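Long-range contacts in pectate lyase (Paenibacillus sp. 0602, PDB 5GT5), which cleaves the alpha-1,4-linked galacturonan chains of pectate and partly methylated pectin by endo-acting elimination, probably with the help of calcium: residues Lys76-Leu81 against Lys148-Tyr153; Thr82-Lys87 against Thr205-Glu210; Trp136-Ser141 against Pro219-Leu224. The protein carries 1 engineered substitution. One frame throughout, in Å; residues are numbered along the deposited sequence.

Contact 1: Lys76-Leu81 against Lys148-Tyr153; sequences KHNDAL and KNDWDY
A loop-to-loop contact, part aromatic and part polar, joins His-77 and Asn-78, just past strand 74-76, to the loop residues Asn-149 to Trp-151 ahead of strand 154-157. In Trp-151, CG lies beside the backbone N and opposite the carbonyl carbon (chi1 -58°), which swings the indole to His-77 and Asn-78. Its edge meets the His-77 face in an edge-to-face pair, planes at 67°, with CD1 over the ring centre. An indole suits this place, for its NE1 also donates in the ring plane to Asn-78 O (2.9 Å). Asn-78 makes the second crossing bond, its ND2 donating to Asn-149 O (2.8 Å, 174°) from above the carbonyl plane. In the parallel beta-helix of polysaccharide lyase family 1, the loop of 148-153 runs beside the probable calcium site, to which Asp-152 is expected to contribute with Asp-174 and Asp-178. Water 1, 2.8 Å from His-77 NE2, bonds to Asp-150 O and accepts from Asp-152 N, linking the imidazole to the loop backbone. Small Ala-80 lets its CB sit 3.7 Å from Trp-151 CH2. Asn-149 ND2 lies over one face of the Trp-151 ring, near its rim, and donates to Glu-137.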
loop_
_atom_site.group_PDB
_atom_site.type_symbol
_atom_site.label_atom_id
_atom_site.label_comp_id
_atom_site.label_asym_id
_atom_site.label_seq_id
_atom_site.Cartn_x
_atom_site.Cartn_y
_atom_site.Cartn_z
ATOM N N LYS A 76 -3.181 25.272 -15.429
ATOM C CA LYS A 76 -4.073 25.374 -16.585
ATOM C C LYS A 76 -4.081 24.034 -17.327
ATOM O O LYS A 76 -3.024 23.455 -17.598
ATOM C CB LYS A 76 -3.604 26.481 -17.538
ATOM C CG LYS A 76 -4.609 26.772 -18.640
ATOM C CD LYS A 76 -4.081 27.795 -19.652
ATOM C CE LYS A 76 -3.019 27.157 -20.557
ATOM N NZ LYS A 76 -3.513 26.053 -21.465
ATOM N N HIS A 77 -5.280 23.530 -17.623
ATOM C CA HIS A 77 -5.403 22.316 -18.436
ATOM C C HIS A 77 -5.357 22.666 -19.928
ATOM O O HIS A 77 -5.257 23.845 -20.289
ATOM C CB HIS A 77 -6.737 21.630 -18.113
ATOM C CG HIS A 77 -6.680 20.130 -18.168
ATOM N ND1 HIS A 77 -5.969 19.428 -19.128
ATOM C CD2 HIS A 77 -7.244 19.198 -17.365
ATOM C CE1 HIS A 77 -6.106 18.137 -18.910
ATOM N NE2 HIS A 77 -6.870 17.968 -17.844
ATOM N N ASN A 78 -5.419 21.659 -20.795
ATOM C CA ASN A 78 -5.557 21.949 -22.200
ATOM C C ASN A 78 -6.800 22.789 -22.451
ATOM O O ASN A 78 -7.857 22.584 -21.816
ATOM C CB ASN A 78 -5.625 20.643 -22.986
ATOM C CG ASN A 78 -4.341 19.854 -22.890
ATOM O OD1 ASN A 78 -3.252 20.411 -23.075
ATOM N ND2 ASN A 78 -4.444 18.556 -22.602
ATOM N N ASP A 79 -6.666 23.734 -23.371
ATOM C CA ASP A 79 -7.685 24.744 -23.611
ATOM C C ASP A 79 -9.016 24.175 -24.061
ATOM O O ASP A 79 -9.054 23.212 -24.830
ATOM C CB ASP A 79 -7.201 25.689 -24.715
ATOM C CG ASP A 79 -6.138 26.656 -24.236
ATOM O OD1 ASP A 79 -5.916 26.768 -23.010
ATOM O OD2 ASP A 79 -5.525 27.303 -25.108
ATOM N N ALA A 80 -10.092 24.799 -23.601
ATOM C CA ALA A 80 -11.395 24.546 -24.180
ATOM C C ALA A 80 -11.386 25.162 -25.574
ATOM O O ALA A 80 -10.995 26.330 -25.761
ATOM C CB ALA A 80 -12.485 25.160 -23.301
ATOM N N LEU A 81 -11.793 24.361 -26.555
ATOM C CA LEU A 81 -11.835 24.783 -27.958
ATOM C C LEU A 81 -13.229 25.039 -28.488
ATOM O O LEU A 81 -13.365 25.698 -29.524
ATOM C CB LEU A 81 -11.197 23.705 -28.837
ATOM C CG LEU A 81 -9.811 23.249 -28.376
ATOM C CD1 LEU A 81 -9.250 22.070 -29.189
ATOM C CD2 LEU A 81 -8.865 24.451 -28.403
ATOM N N LYS A 148 -7.683 14.936 -27.930
ATOM C CA LYS A 148 -6.877 16.128 -27.711
ATOM C C LYS A 148 -6.887 16.638 -26.268
ATOM O O LYS A 148 -5.832 16.743 -25.631
ATOM C CB LYS A 148 -7.279 17.268 -28.647
ATOM C CG LYS A 148 -6.303 18.437 -28.576
ATOM C CD LYS A 148 -6.623 19.499 -29.583
ATOM C CE LYS A 148 -5.524 20.551 -29.600
ATOM N NZ LYS A 148 -4.243 19.955 -30.087
ATOM N N ASN A 149 -8.072 16.942 -25.742
ATOM C CA ASN A 149 -8.120 17.698 -24.484
ATOM C C ASN A 149 -7.601 16.936 -23.268
ATOM O O ASN A 149 -7.034 17.535 -22.336
ATOM C CB ASN A 149 -9.542 18.165 -24.184
ATOM C CG ASN A 149 -10.045 19.187 -25.183
ATOM O OD1 ASN A 149 -9.520 19.289 -26.312
ATOM N ND2 ASN A 149 -11.063 19.947 -24.781
ATOM N N ASP A 150 -7.824 15.630 -23.259
ATOM C CA ASP A 150 -7.366 14.761 -22.164
ATOM C C ASP A 150 -7.945 15.186 -20.821
ATOM O O ASP A 150 -7.264 15.113 -19.801
ATOM C CB ASP A 150 -5.827 14.700 -22.096
ATOM C CG ASP A 150 -5.194 14.128 -23.351
ATOM O OD1 ASP A 150 -5.835 13.335 -24.080
ATOM O OD2 ASP A 150 -4.025 14.470 -23.611
ATOM N N TRP A 151 -9.188 15.672 -20.811
ATOM C CA TRP A 151 -9.853 16.011 -19.557
ATOM C C TRP A 151 -10.576 14.817 -18.959
ATOM O O TRP A 151 -11.471 14.252 -19.617
ATOM C CB TRP A 151 -10.908 17.099 -19.781
ATOM C CG TRP A 151 -10.479 18.423 -20.365
ATOM C CD1 TRP A 151 -9.218 18.989 -20.389
ATOM C CD2 TRP A 151 -11.358 19.361 -20.991
ATOM N NE1 TRP A 151 -9.279 20.238 -20.992
ATOM C CE2 TRP A 151 -10.572 20.475 -21.377
ATOM C CE3 TRP A 151 -12.729 19.365 -21.272
ATOM C CZ2 TRP A 151 -11.129 21.598 -22.003
ATOM C CZ3 TRP A 151 -13.277 20.468 -21.905
ATOM C CH2 TRP A 151 -12.472 21.558 -22.287
ATOM N N ASP A 152 -10.211 14.420 -17.740
ATOM C CA ASP A 152 -10.829 13.303 -17.025
ATOM C C ASP A 152 -11.221 13.814 -15.663
ATOM O O ASP A 152 -10.511 14.658 -15.107
ATOM C CB ASP A 152 -9.808 12.167 -16.847
ATOM C CG ASP A 152 -9.002 11.914 -18.105
ATOM O OD1 ASP A 152 -9.492 11.204 -18.978
ATOM O OD2 ASP A 152 -7.863 12.424 -18.207
ATOM N N TYR A 153 -12.318 13.356 -15.064
ATOM C CA TYR A 153 -12.653 13.889 -13.750
ATOM C C TYR A 153 -11.625 13.507 -12.683
ATOM O O TYR A 153 -11.193 14.346 -11.916
ATOM C CB TYR A 153 -14.044 13.456 -13.304
ATOM C CG TYR A 153 -15.156 14.187 -13.974
ATOM C CD1 TYR A 153 -15.309 15.569 -13.775
ATOM C CD2 TYR A 153 -16.093 13.518 -14.736
ATOM C CE1 TYR A 153 -16.357 16.244 -14.378
ATOM C CE2 TYR A 153 -17.150 14.193 -15.338
ATOM C CZ TYR A 153 -17.268 15.545 -15.131
ATOM O OH TYR A 153 -18.310 16.210 -15.754
HETATM O O HOH W 1 -7.470 15.352 -16.946
HETATM O O HOH W 2 -7.468 21.220 -25.946
#

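Contact 2: Thr82-Lys87 against Thr205-Glu210; sequences THPVLK and TRQINE
Thr-82 gives its backbone carbonyl to Gln-207, the first link between the loop entering helix 84-89 and helix 203-212, both of them carried on loops outside the coils of the beta-helix. Gln-207 NE2 donates to Thr-82 O at 3.1 Å; the bond is nearly straight at the hydrogen (170°) but comes from well above the carbonyl plane. The hydroxyl of Thr-82 is bonded to Trp-138 O. The other end of the Gln-207 amide, OE1, accepts from Trp-138 N, so both ends of this buried group are used. A glutamine suits the place because one amide can give to one loop and take from another; its chain, bent at chi2 (71°), carries the amide across to Thr-82.

His-83 is the N-cap of helix 84-89. Its ND1 accepts in the ring plane from Val-85 N (3.1 Å), while NE2 is bonded to the backbone O of Trp-203, and the indole of that residue stacks on the imidazole. One face of His-83 is turned to the backbone of Gln-207, and its CD2 lies 3.7 Å from Gln-207 CB. Pro-84 follows in the first turn of the helix, where its lack of an N-H costs no helical bond. Its ring and the aliphatic part of Glu-210 lie alongside each other, running in opposite senses, with Pro-84 CG 3.9 Å from Glu-210 CB.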
loop_
_atom_site.group_PDB
_atom_site.type_symbol
_atom_site.label_atom_id
_atom_site.label_comp_id
_atom_site.label_asym_id
_atom_site.label_seq_id
_atom_site.Cartn_x
_atom_site.Cartn_y
_atom_site.Cartn_z
ATOM N N THR A 82 -14.259 24.507 -27.827
ATOM C CA THR A 82 -15.614 24.523 -28.422
ATOM C C THR A 82 -16.776 24.873 -27.501
ATOM O O THR A 82 -17.742 25.477 -27.948
ATOM C CB THR A 82 -15.971 23.157 -29.071
ATOM O OG1 THR A 82 -15.797 22.139 -28.061
ATOM C CG2 THR A 82 -15.089 22.857 -30.306
ATOM N N HIS A 83 -16.726 24.510 -26.221
ATOM C CA HIS A 83 -17.892 24.780 -25.384
ATOM C C HIS A 83 -17.940 26.260 -25.009
ATOM O O HIS A 83 -16.959 26.777 -24.464
ATOM C CB HIS A 83 -17.940 23.919 -24.115
ATOM C CG HIS A 83 -19.307 23.822 -23.521
ATOM N ND1 HIS A 83 -19.964 24.911 -22.968
ATOM C CD2 HIS A 83 -20.162 22.779 -23.441
ATOM C CE1 HIS A 83 -21.163 24.524 -22.563
ATOM N NE2 HIS A 83 -21.311 23.237 -22.849
ATOM N N PRO A 84 -19.061 26.931 -25.306
ATOM C CA PRO A 84 -19.097 28.380 -25.034
ATOM C C PRO A 84 -18.840 28.750 -23.561
ATOM O O PRO A 84 -18.231 29.784 -23.293
ATOM C CB PRO A 84 -20.514 28.779 -25.468
ATOM C CG PRO A 84 -21.326 27.524 -25.435
ATOM C CD PRO A 84 -20.339 26.427 -25.843
ATOM N N VAL A 85 -19.266 27.909 -22.626
ATOM C CA VAL A 85 -19.059 28.210 -21.214
ATOM C C VAL A 85 -17.595 28.015 -20.862
ATOM O O VAL A 85 -16.994 28.861 -20.216
ATOM C CB VAL A 85 -19.956 27.350 -20.322
ATOM C CG1 VAL A 85 -19.594 27.521 -18.854
ATOM C CG2 VAL A 85 -21.436 27.699 -20.546
ATOM N N LEU A 86 -17.025 26.888 -21.281
ATOM C CA LEU A 86 -15.658 26.555 -20.910
ATOM C C LEU A 86 -14.648 27.487 -21.557
ATOM O O LEU A 86 -13.565 27.704 -21.009
ATOM C CB LEU A 86 -15.366 25.076 -21.218
ATOM C CG LEU A 86 -16.260 24.071 -20.495
ATOM C CD1 LEU A 86 -15.804 22.649 -20.846
ATOM C CD2 LEU A 86 -16.139 24.277 -18.991
ATOM N N LYS A 87 -14.981 28.036 -22.731
ATOM C CA LYS A 87 -14.094 29.018 -23.349
ATOM C C LYS A 87 -13.935 30.258 -22.467
ATOM O O LYS A 87 -12.872 30.898 -22.478
ATOM C CB LYS A 87 -14.586 29.400 -24.752
ATOM C CG LYS A 87 -14.344 28.293 -25.733
ATOM C CD LYS A 87 -14.975 28.490 -27.113
ATOM C CE LYS A 87 -14.183 29.475 -27.934
ATOM N NZ LYS A 87 -14.654 29.528 -29.361
ATOM N N THR A 205 -26.912 20.350 -24.756
ATOM C CA THR A 205 -27.742 21.198 -25.611
ATOM C C THR A 205 -27.137 22.595 -25.791
ATOM O O THR A 205 -27.151 23.142 -26.901
ATOM C CB THR A 205 -29.142 21.297 -25.030
ATOM O OG1 THR A 205 -29.724 19.990 -25.034
ATOM C CG2 THR A 205 -30.026 22.265 -25.867
ATOM N N ARG A 206 -26.573 23.148 -24.715
ATOM C CA ARG A 206 -25.884 24.424 -24.831
ATOM C C ARG A 206 -24.719 24.361 -25.804
ATOM O O ARG A 206 -24.523 25.264 -26.611
ATOM C CB ARG A 206 -25.416 24.945 -23.483
ATOM C CG ARG A 206 -26.515 25.681 -22.737
ATOM C CD ARG A 206 -26.095 26.046 -21.315
ATOM N NE ARG A 206 -26.399 24.934 -20.443
ATOM C CZ ARG A 206 -25.918 24.790 -19.208
ATOM N NH1 ARG A 206 -25.099 25.712 -18.699
ATOM N NH2 ARG A 206 -26.255 23.715 -18.490
ATOM N N GLN A 207 -23.968 23.257 -25.782
ATOM C CA GLN A 207 -22.890 23.116 -26.753
ATOM C C GLN A 207 -23.438 23.053 -28.188
ATOM O O GLN A 207 -22.909 23.695 -29.099
ATOM C CB GLN A 207 -22.106 21.825 -26.441
ATOM C CG GLN A 207 -21.079 21.393 -27.513
ATOM C CD GLN A 207 -19.899 22.320 -27.537
ATOM O OE1 GLN A 207 -18.884 22.046 -26.897
ATOM N NE2 GLN A 207 -20.029 23.454 -28.241
ATOM N N ILE A 208 -24.469 22.247 -28.398
ATOM C CA ILE A 208 -25.002 22.082 -29.751
ATOM C C ILE A 208 -25.647 23.389 -30.257
ATOM O O ILE A 208 -25.457 23.761 -31.418
ATOM C CB ILE A 208 -25.951 20.885 -29.860
ATOM C CG1 ILE A 208 -25.180 19.602 -30.213
ATOM C CG2 ILE A 208 -26.910 21.055 -31.029
ATOM C CD1 ILE A 208 -24.135 19.174 -29.206
ATOM N N ASN A 209 -26.348 24.106 -29.381
ATOM C CA ASN A 209 -26.963 25.377 -29.805
ATOM C C ASN A 209 -25.945 26.375 -30.327
ATOM O O ASN A 209 -26.190 27.070 -31.342
ATOM C CB ASN A 209 -27.760 25.998 -28.656
ATOM C CG ASN A 209 -29.068 25.315 -28.412
ATOM O OD1 ASN A 209 -29.532 24.495 -29.213
ATOM N ND2 ASN A 209 -29.690 25.650 -27.276
ATOM N N GLU A 210 -24.791 26.448 -29.674
ATOM C CA GLU A 210 -23.729 27.344 -30.124
ATOM C C GLU A 210 -23.317 26.999 -31.552
ATOM O O GLU A 210 -23.147 27.889 -32.403
ATOM C CB GLU A 210 -22.533 27.282 -29.161
ATOM C CG GLU A 210 -21.321 28.159 -29.529
ATOM C CD GLU A 210 -21.603 29.650 -29.426
ATOM O OE1 GLU A 210 -22.426 30.060 -28.563
ATOM O OE2 GLU A 210 -21.000 30.413 -30.221
#

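Contact 3: Trp136-Ser141 against Pro219-Leu224; sequences WEWDES and PMYNYL
Glu-140 reaches helix 219-225 through two bends: CG lies beside its own backbone N (chi1 -70°), and a second turn at chi2 (-77°) brings the carboxylate to the N-H groups at the helix start. Trp-138 takes the other course, with CG set opposite its backbone N, which lays the indole beside Tyr-221 and Leu-224. The carboxylate grips two successive backbone N-H groups. Met-220 N donates to Glu-140 OE1 at 2.7 Å, and Tyr-221 N to OE2 at 3.0 Å; each oxygen uses its syn lone pair. Trp-138 NE1 adds a third donor, 2.8 Å from Glu-140 OE2, coming from above the carboxylate plane and helping to fix its rotation. Proline suits position 219 because the first helical residue needs no N-H for helical bonding; Glu-140 OE1 lies against its CD and serves the next N-H.

Around this polar centre the packing is apolar. Tyr-221 points its edge at the face of Trp-138, the ring planes at 85°, while Leu-224 CD1 meets the indole rim at Trp-138 CH2 (3.6 Å). Extended Met-220 makes an oblique Met-aromatic contact, its SD 5.2 Å from the centroid of the six-membered ring of Trp-138. Tyr-221 OH bonds to Glu-212. A carboxylate on the N-H groups of a helix's first turn is a familiar way of satisfying an N-terminus, here from a distant loop of the beta-helix, and its charge probably suits the helix dipole.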
loop_
_atom_site.group_PDB
_atom_site.type_symbol
_atom_site.label_atom_id
_atom_site.label_comp_id
_atom_site.label_asym_id
_atom_site.label_seq_id
_atom_site.Cartn_x
_atom_site.Cartn_y
_atom_site.Cartn_z
ATOM N N TRP A 136 -16.948 18.420 -20.214
ATOM C CA TRP A 136 -17.078 17.868 -21.566
ATOM C C TRP A 136 -17.265 19.005 -22.553
ATOM O O TRP A 136 -17.916 20.000 -22.230
ATOM C CB TRP A 136 -18.264 16.894 -21.662
ATOM C CG TRP A 136 -18.529 16.374 -23.082
ATOM C CD1 TRP A 136 -18.002 15.246 -23.665
ATOM C CD2 TRP A 136 -19.364 16.990 -24.072
ATOM N NE1 TRP A 136 -18.477 15.123 -24.959
ATOM C CE2 TRP A 136 -19.308 16.177 -25.233
ATOM C CE3 TRP A 136 -20.157 18.157 -24.083
ATOM C CZ2 TRP A 136 -20.013 16.501 -26.393
ATOM C CZ3 TRP A 136 -20.866 18.471 -25.228
ATOM C CH2 TRP A 136 -20.779 17.664 -26.368
ATOM N N GLU A 137 -16.711 18.861 -23.757
ATOM C CA GLU A 137 -17.053 19.717 -24.900
ATOM C C GLU A 137 -16.969 18.876 -26.152
ATOM O O GLU A 137 -16.408 17.796 -26.140
ATOM C CB GLU A 137 -16.153 20.956 -24.980
ATOM C CG GLU A 137 -14.705 20.635 -25.370
ATOM C CD GLU A 137 -13.896 21.888 -25.631
ATOM O OE1 GLU A 137 -14.388 23.005 -25.309
ATOM O OE2 GLU A 137 -12.769 21.753 -26.153
ATOM N N TRP A 138 -17.595 19.373 -27.213
ATOM C CA TRP A 138 -17.606 18.719 -28.515
ATOM C C TRP A 138 -16.200 18.658 -29.122
ATOM O O TRP A 138 -15.412 19.598 -29.011
ATOM C CB TRP A 138 -18.576 19.526 -29.391
ATOM C CG TRP A 138 -18.666 19.108 -30.845
ATOM C CD1 TRP A 138 -17.963 19.639 -31.891
ATOM C CD2 TRP A 138 -19.536 18.106 -31.407
ATOM N NE1 TRP A 138 -18.344 19.034 -33.070
ATOM C CE2 TRP A 138 -19.308 18.093 -32.803
ATOM C CE3 TRP A 138 -20.492 17.240 -30.868
ATOM C CZ2 TRP A 138 -19.981 17.224 -33.671
ATOM C CZ3 TRP A 138 -21.199 16.375 -31.738
ATOM C CH2 TRP A 138 -20.923 16.372 -33.127
ATOM N N ASP A 139 -15.904 17.547 -29.779
ATOM C CA ASP A 139 -14.592 17.380 -30.393
ATOM C C ASP A 139 -14.580 17.583 -31.911
ATOM O O ASP A 139 -14.950 16.668 -32.665
ATOM C CB ASP A 139 -14.056 15.989 -30.097
ATOM C CG ASP A 139 -12.788 15.700 -30.829
ATOM O OD1 ASP A 139 -12.006 16.652 -31.124
ATOM O OD2 ASP A 139 -12.564 14.498 -31.154
ATOM N N GLU A 140 -14.110 18.751 -32.353
ATOM C CA GLU A 140 -13.753 18.930 -33.754
ATOM C C GLU A 140 -12.316 18.513 -34.058
ATOM O O GLU A 140 -12.057 17.895 -35.116
ATOM C CB GLU A 140 -13.934 20.377 -34.170
ATOM C CG GLU A 140 -15.392 20.815 -34.249
ATOM C CD GLU A 140 -16.115 20.319 -35.495
ATOM O OE1 GLU A 140 -15.448 20.071 -36.546
ATOM O OE2 GLU A 140 -17.373 20.186 -35.442
ATOM N N SER A 141 -11.382 18.845 -33.164
ATOM C CA SER A 141 -9.953 18.676 -33.439
ATOM C C SER A 141 -9.553 17.267 -33.824
ATOM O O SER A 141 -8.757 17.064 -34.765
ATOM C CB SER A 141 -9.147 19.137 -32.217
ATOM O OG SER A 141 -7.758 19.056 -32.488
ATOM N N PRO A 219 -16.679 22.173 -38.627
ATOM C CA PRO A 219 -16.827 21.349 -39.844
ATOM C C PRO A 219 -17.472 19.970 -39.641
ATOM O O PRO A 219 -18.297 19.564 -40.477
ATOM C CB PRO A 219 -15.395 21.197 -40.352
ATOM C CG PRO A 219 -14.621 22.316 -39.694
ATOM C CD PRO A 219 -15.306 22.670 -38.421
ATOM N N MET A 220 -17.130 19.263 -38.565
ATOM C CA MET A 220 -17.767 17.975 -38.327
ATOM C C MET A 220 -19.256 18.122 -38.044
ATOM O O MET A 220 -20.065 17.416 -38.637
ATOM C CB MET A 220 -17.079 17.257 -37.161
ATOM C CG MET A 220 -17.722 15.917 -36.862
ATOM S SD MET A 220 -16.788 15.187 -35.517
ATOM C CE MET A 220 -17.844 13.831 -35.113
ATOM N N TYR A 221 -19.599 19.007 -37.114
ATOM C CA TYR A 221 -20.996 19.273 -36.820
ATOM C C TYR A 221 -21.754 19.670 -38.087
ATOM O O TYR A 221 -22.857 19.139 -38.388
ATOM C CB TYR A 221 -21.105 20.362 -35.742
ATOM C CG TYR A 221 -22.549 20.651 -35.392
ATOM C CD1 TYR A 221 -23.254 19.818 -34.544
ATOM C CD2 TYR A 221 -23.223 21.740 -35.961
ATOM C CE1 TYR A 221 -24.592 20.043 -34.251
ATOM C CE2 TYR A 221 -24.545 21.990 -35.654
ATOM C CZ TYR A 221 -25.227 21.152 -34.791
ATOM O OH TYR A 221 -26.555 21.354 -34.504
ATOM N N ASN A 222 -21.146 20.567 -38.859
ATOM C CA ASN A 222 -21.754 21.013 -40.117
ATOM C C ASN A 222 -21.993 19.846 -41.079
ATOM O O ASN A 222 -23.076 19.693 -41.649
ATOM C CB ASN A 222 -20.878 22.103 -40.750
ATOM C CG ASN A 222 -21.551 22.812 -41.911
ATOM O OD1 ASN A 222 -22.713 23.213 -41.834
ATOM N ND2 ASN A 222 -20.816 22.957 -43.008
ATOM N N TYR A 223 -21.012 18.963 -41.203
ATOM C CA TYR A 223 -21.162 17.799 -42.053
ATOM C C TYR A 223 -22.297 16.881 -41.579
ATOM O O TYR A 223 -23.094 16.393 -42.374
ATOM C CB TYR A 223 -19.846 17.036 -42.099
ATOM C CG TYR A 223 -19.901 15.835 -42.984
ATOM C CD1 TYR A 223 -19.938 15.968 -44.365
ATOM C CD2 TYR A 223 -19.951 14.547 -42.445
ATOM C CE1 TYR A 223 -19.995 14.842 -45.182
ATOM C CE2 TYR A 223 -20.013 13.414 -43.256
ATOM C CZ TYR A 223 -20.066 13.573 -44.615
ATOM O OH TYR A 223 -20.138 12.440 -45.415
ATOM N N LEU A 224 -22.352 16.622 -40.275
ATOM C CA LEU A 224 -23.402 15.776 -39.725
ATOM C C LEU A 224 -24.801 16.332 -39.991
ATOM O O LEU A 224 -25.740 15.564 -40.226
ATOM C CB LEU A 224 -23.201 15.583 -38.230
ATOM C CG LEU A 224 -21.906 14.889 -37.823
ATOM C CD1 LEU A 224 -21.780 14.980 -36.294
ATOM C CD2 LEU A 224 -21.916 13.420 -38.318
#

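Overall arrangement
All three contacts tie together long loops on one side of the beta-helix; none belongs to the core of its coils. Contact 3 is the most buried; contacts 1 and 2 are partly buried, and contact 1 alone includes a residue of the probable calcium site. Glu-137, in segment 136-141 of contact 3, links that segment to contacts 1 and 2, its carboxylate receiving Leu-81 N as well as Thr-82 N and His-83 N. Leu-86 of helix 84-89 packs against Ala-80 and Trp-151. Chemistry follows place: amide, indole and water-mediated bonds join two irregular loops in contact 1, one glutamine links a loop to a helix flank in contact 2, and a carboxylate holds a helix start in contact 3.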